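Local coordinates for protein D-alanyl-lipoteichoic acid synthetase (Streptococcus pneumoniae, PDB 3BMA) that probably takes part in the D-alanylation of lipoteichoic acid during cell wall biogenesis, as a member of the DltD family, at residues S238-N246 with P298-Y306. The protein carries 1 engineered substitution. Sequence-based numbering, arbitrary orientation. Where two conformers were deposited one is given.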
ATOM      1  N   SER C 238      -4.431   3.205  64.195  1.00 77.21           N
ATOM      2  CA  SER C 238      -4.577   2.625  65.534  1.00 76.78           C
ATOM      3  C   SER C 238      -3.632   1.458  65.821  1.00 76.54           C
ATOM      4  O   SER C 238      -2.943   1.459  66.843  1.00 79.30           O
ATOM      5  CB  SER C 238      -6.025   2.180  65.769  1.00 76.51           C
ATOM      6  OG  SER C 238      -6.934   3.250  65.579  1.00 74.37           O
ATOM      7  N   ASN C 239      -3.592   0.481  64.913  1.00 72.56           N
ATOM      8  CA  ASN C 239      -2.914  -0.803  65.155  1.00 68.34           C
ATOM      9  C   ASN C 239      -1.373  -0.801  65.203  1.00 66.67           C
ATOM     10  O   ASN C 239      -0.757  -1.844  65.437  1.00 64.80           O
ATOM     11  CB  ASN C 239      -3.428  -1.878  64.180  1.00 70.08           C
ATOM     12  CG  ASN C 239      -3.120  -1.563  62.712  1.00 71.16           C
ATOM     13  OD1 ASN C 239      -2.487  -0.558  62.381  1.00 71.67           O
ATOM     14  ND2 ASN C 239      -3.577  -2.438  61.827  1.00 68.37           N
ATOM     15  N   ASN C 240      -0.765   0.364  64.983  1.00 65.67           N
ATOM     16  CA  ASN C 240       0.692   0.504  64.977  1.00 65.53           C
ATOM     17  C   ASN C 240       1.162   1.852  65.527  1.00 68.03           C
ATOM     18  O   ASN C 240       0.400   2.820  65.562  1.00 66.32           O
ATOM     19  CB  ASN C 240       1.251   0.284  63.564  1.00 64.17           C
ATOM     20  CG  ASN C 240       0.888   1.409  62.600  1.00 63.04           C
ATOM     21  OD1 ASN C 240       1.700   2.296  62.335  1.00 61.80           O
ATOM     22  ND2 ASN C 240      -0.336   1.375  62.075  1.00 51.75           N
ATOM     23  N   GLU C 241       2.423   1.906  65.949  1.00 72.87           N
ATOM     24  CA  GLU C 241       3.008   3.144  66.463  1.00 78.68           C
ATOM     25  C   GLU C 241       4.142   3.684  65.579  1.00 79.13           C
ATOM     26  O   GLU C 241       5.117   4.259  66.077  1.00 77.77           O
ATOM     27  CB  GLU C 241       3.458   2.976  67.921  1.00 81.71           C
ATOM     28  CG  GLU C 241       2.306   2.998  68.928  1.00 88.46           C
ATOM     29  CD  GLU C 241       2.757   3.304  70.349  1.00 92.51           C
ATOM     30  OE1 GLU C 241       2.122   4.163  70.999  1.00 87.72           O
ATOM     31  OE2 GLU C 241       3.743   2.691  70.815  1.00 92.08           O
ATOM     32  N   MET C 242       3.999   3.493  64.267  1.00 78.06           N
ATOM     33  CA  MET C 242       4.892   4.119  63.285  1.00 73.53           C
ATOM     34  C   MET C 242       4.121   4.935  62.230  1.00 70.34           C
ATOM     35  O   MET C 242       4.686   5.368  61.223  1.00 68.94           O
ATOM     36  CB  MET C 242       5.868   3.102  62.667  1.00 70.39           C
ATOM     37  CG  MET C 242       5.246   2.003  61.822  1.00 69.23           C
ATOM     38  SD  MET C 242       6.241   0.491  61.805  1.00 75.66           S
ATOM     39  CE  MET C 242       7.857   1.094  61.338  1.00 65.14           C
ATOM     40  N   GLY C 243       2.827   5.130  62.485  1.00 67.47           N
ATOM     41  CA  GLY C 243       2.012   6.110  61.765  1.00 65.74           C
ATOM     42  C   GLY C 243       1.336   5.676  60.478  1.00 64.36           C
ATOM     43  O   GLY C 243       0.808   6.515  59.747  1.00 68.07           O
ATOM     44  N   MET C 244       1.337   4.374  60.200  1.00 60.27           N
ATOM     45  CA  MET C 244       0.760   3.850  58.960  1.00 55.20           C
ATOM     46  C   MET C 244      -0.720   3.525  59.103  1.00 57.15           C
ATOM     47  O   MET C 244      -1.212   3.344  60.216  1.00 60.18           O
ATOM     48  CB  MET C 244       1.508   2.604  58.505  1.00 49.39           C
ATOM     49  CG  MET C 244       2.949   2.852  58.147  1.00 50.98           C
ATOM     50  SD  MET C 244       3.767   1.293  57.835  1.00 55.42           S
ATOM     51  CE  MET C 244       5.473   1.779  57.983  1.00 51.98           C
ATOM     52  N   GLU C 245      -1.410   3.442  57.966  1.00 60.15           N
ATOM     53  CA  GLU C 245      -2.831   3.096  57.912  1.00 62.18           C
ATOM     54  C   GLU C 245      -3.068   1.673  58.421  1.00 62.43           C
ATOM     55  O   GLU C 245      -2.217   0.800  58.239  1.00 61.56           O
ATOM     56  CB  GLU C 245      -3.357   3.232  56.481  1.00 62.90           C
ATOM     57  CG  GLU C 245      -4.869   3.411  56.381  1.00 74.08           C
ATOM     58  CD  GLU C 245      -5.492   2.640  55.226  1.00 85.21           C
ATOM     59  OE1 GLU C 245      -4.800   2.384  54.213  1.00 89.00           O
ATOM     60  OE2 GLU C 245      -6.686   2.290  55.336  1.00 90.06           O
ATOM     61  N   ASN C 246      -4.219   1.461  59.061  1.00 65.33           N
ATOM     62  CA  ASN C 246      -4.595   0.167  59.640  1.00 67.02           C
ATOM     63  C   ASN C 246      -4.634  -0.976  58.629  1.00 67.63           C
ATOM     64  O   ASN C 246      -4.136  -2.072  58.902  1.00 66.58           O
ATOM     65  CB  ASN C 246      -5.952   0.270  60.346  1.00 66.92           C
ATOM     66  CG  ASN C 246      -5.894   1.096  61.622  1.00 65.89           C
ATOM     67  OD1 ASN C 246      -4.821   1.330  62.184  1.00 57.60           O
ATOM     68  ND2 ASN C 246      -7.057   1.540  62.086  1.00 65.30           N
ATOM     69  N   PRO C 298       8.428  12.010  50.517  1.00 41.85           N
ATOM     70  CA  PRO C 298       9.333  11.344  51.439  1.00 44.75           C
ATOM     71  C   PRO C 298       8.968   9.875  51.671  1.00 48.66           C
ATOM     72  O   PRO C 298       7.910   9.409  51.235  1.00 46.66           O
ATOM     73  CB  PRO C 298       9.123  12.128  52.730  1.00 41.91           C
ATOM     74  CG  PRO C 298       7.682  12.498  52.696  1.00 38.75           C
ATOM     75  CD  PRO C 298       7.327  12.685  51.235  1.00 42.40           C
ATOM     76  N   VAL C 299       9.858   9.157  52.346  1.00 49.66           N
ATOM     77  CA  VAL C 299       9.536   7.855  52.913  1.00 51.62           C
ATOM     78  C   VAL C 299       9.221   8.113  54.390  1.00 49.95           C
ATOM     79  O   VAL C 299       9.746   9.062  54.975  1.00 51.22           O
ATOM     80  CB  VAL C 299      10.704   6.842  52.705  1.00 48.44           C
ATOM     81  CG1 VAL C 299      10.484   5.541  53.468  1.00 51.99           C
ATOM     82  CG2 VAL C 299      10.876   6.532  51.229  1.00 55.10           C
ATOM     83  N   ASN C 300       8.315   7.316  54.958  1.00 50.93           N
ATOM     84  CA  ASN C 300       8.041   7.303  56.397  1.00 50.93           C
ATOM     85  C   ASN C 300       9.354   7.152  57.180  1.00 52.12           C
ATOM     86  O   ASN C 300      10.080   6.171  56.993  1.00 54.40           O
ATOM     87  CB  ASN C 300       7.058   6.162  56.707  1.00 48.67           C
ATOM     88  CG  ASN C 300       6.466   6.236  58.110  1.00 43.14           C
ATOM     89  OD1 ASN C 300       7.181   6.216  59.110  1.00 45.06           O
ATOM     90  ND2 ASN C 300       5.140   6.277  58.184  1.00 42.66           N
ATOM     91  N   LYS C 301       9.660   8.142  58.023  1.00 55.52           N
ATOM     92  CA  LYS C 301      10.933   8.194  58.762  1.00 55.60           C
ATOM     93  C   LYS C 301      11.041   7.105  59.826  1.00 52.89           C
ATOM     94  O   LYS C 301      12.117   6.527  60.018  1.00 49.82           O
ATOM     95  CB  LYS C 301      11.153   9.581  59.380  1.00 55.14           C
ATOM     96  CG  LYS C 301      12.513   9.787  60.060  1.00 58.82           C
ATOM     97  CD  LYS C 301      12.747  11.241  60.458  1.00 60.64           C
ATOM     98  CE  LYS C 301      13.680  11.966  59.485  1.00 70.33           C
ATOM     99  NZ  LYS C 301      13.131  12.113  58.103  1.00 68.90           N
ATOM    100  N   LYS C 302       9.921   6.825  60.496  1.00 53.14           N
ATOM    101  CA  LYS C 302       9.873   5.763  61.500  0.50 56.61           C
ATOM    102  C   LYS C 302      10.041   4.389  60.861  1.00 58.85           C
ATOM    103  O   LYS C 302      10.576   3.469  61.490  1.00 60.57           O
ATOM    104  CB  LYS C 302       8.586   5.831  62.327  0.50 57.26           C
ATOM    105  CG  LYS C 302       8.624   6.886  63.426  0.50 59.45           C
ATOM    106  CD  LYS C 302       7.489   6.712  64.423  0.50 59.77           C
ATOM    107  CE  LYS C 302       7.536   7.790  65.494  0.50 62.07           C
ATOM    108  NZ  LYS C 302       6.435   7.644  66.484  0.50 61.41           N
ATOM    109  N   TRP C 303       9.600   4.265  59.610  1.00 57.39           N
ATOM    110  CA  TRP C 303       9.801   3.057  58.825  1.00 55.55           C
ATOM    111  C   TRP C 303      11.250   2.934  58.376  1.00 56.83           C
ATOM    112  O   TRP C 303      11.838   1.856  58.466  1.00 60.66           O
ATOM    113  CB  TRP C 303       8.871   3.038  57.610  1.00 55.26           C
ATOM    114  CG  TRP C 303       9.308   2.103  56.513  1.00 55.21           C
ATOM    115  CD1 TRP C 303       9.807   2.453  55.291  1.00 53.37           C
ATOM    116  CD2 TRP C 303       9.305   0.667  56.549  1.00 60.14           C
ATOM    117  NE1 TRP C 303      10.104   1.328  54.557  1.00 55.25           N
ATOM    118  CE2 TRP C 303       9.808   0.218  55.305  1.00 60.03           C
ATOM    119  CE3 TRP C 303       8.925  -0.285  57.509  1.00 55.72           C
ATOM    120  CZ2 TRP C 303       9.942  -1.142  54.994  1.00 56.32           C
ATOM    121  CZ3 TRP C 303       9.057  -1.635  57.200  1.00 53.44           C
ATOM    122  CH2 TRP C 303       9.563  -2.050  55.951  1.00 51.94           C
ATOM    123  N   MET C 304      11.816   4.041  57.898  1.00 57.67           N
ATOM    124  CA  MET C 304      13.162   4.032  57.330  1.00 58.86           C
ATOM    125  C   MET C 304      14.262   3.874  58.393  1.00 61.33           C
ATOM    126  O   MET C 304      15.346   3.371  58.094  1.00 63.23           O
ATOM    127  CB  MET C 304      13.378   5.227  56.379  1.00 60.00           C
ATOM    128  CG  MET C 304      14.086   6.456  56.927  1.00 59.66           C
ATOM    129  SD  MET C 304      14.455   7.628  55.589  1.00 54.90           S
ATOM    130  CE  MET C 304      12.887   8.443  55.430  1.00 50.47           C
ATOM    131  N   ASP C 305      13.963   4.293  59.623  1.00 63.66           N
ATOM    132  CA  ASP C 305      14.827   4.037  60.777  1.00 63.63           C
ATOM    133  C   ASP C 305      14.801   2.556  61.142  1.00 61.78           C
ATOM    134  O   ASP C 305      15.834   1.980  61.491  1.00 59.13           O
ATOM    135  CB  ASP C 305      14.397   4.876  61.987  1.00 66.34           C
ATOM    136  CG  ASP C 305      14.779   6.346  61.856  1.00 68.11           C
ATOM    137  OD1 ASP C 305      15.667   6.679  61.040  1.00 61.02           O
ATOM    138  OD2 ASP C 305      14.187   7.171  62.584  1.00 68.25           O
ATOM    139  N   TYR C 306      13.615   1.953  61.054  1.00 61.49           N
ATOM    140  CA  TYR C 306      13.432   0.526  61.319  1.00 60.97           C
ATOM    141  C   TYR C 306      14.077  -0.342  60.238  1.00 59.33           C
ATOM    142  O   TYR C 306      14.779  -1.304  60.553  1.00 61.36           O
ATOM    143  CB  TYR C 306      11.943   0.178  61.461  1.00 61.54           C
ATOM    144  CG  TYR C 306      11.688  -1.240  61.933  1.00 66.93           C
ATOM    145  CD1 TYR C 306      11.771  -1.570  63.287  1.00 72.35           C
ATOM    146  CD2 TYR C 306      11.363  -2.255  61.027  1.00 67.93           C
ATOM    147  CE1 TYR C 306      11.541  -2.871  63.729  1.00 73.24           C
ATOM    148  CE2 TYR C 306      11.133  -3.561  61.459  1.00 69.41           C
ATOM    149  CZ  TYR C 306      11.224  -3.860  62.811  1.00 70.73           C
ATOM    150  OH  TYR C 306      10.998  -5.143  63.250  1.00 64.58           O
TER
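N300 and M242 form the hydrogen bond that joins the two segments. N300 ND2 donates to M242 O at 3.2 Å. The donor lies in the carbonyl plane, and the N-H...O angle is 144°. A chi1 of -167° swings the N300 amide to the side of its own carbonyl carbon, where it serves both segments: ND2 reaches across to M242 O, while OD1 accepts from W303 N at 3.1 Å.

Two methionine methyls pack beside W303. M242 bends at chi3 (-52°), which brings CE against the helix backbone. There CE lies 3.6 Å from K302 O and also touches W303 CA. This methyl sits at the edge of the indole, near its plane, and also meets Y306 CB. M244 is extended, and its CE meets W303 CB at 3.6 Å. K302 CB packs on M242 CB at 3.9 Å.

N240 braces the loop from within. Its OD1 accepts from M242 N and M244 N, and its ND2 donates to M244 O (2.8 Å) and N239 OD1. Between M242 and M244 the turn passes through G243, whose positive phi favours glycine.

The arrangement pairs an Asx turn at N240, in the loop between helices 222-235 and 246-253, with the asparagine N-cap of helix 301-307, which follows strand 291-296 of the central parallel sheet.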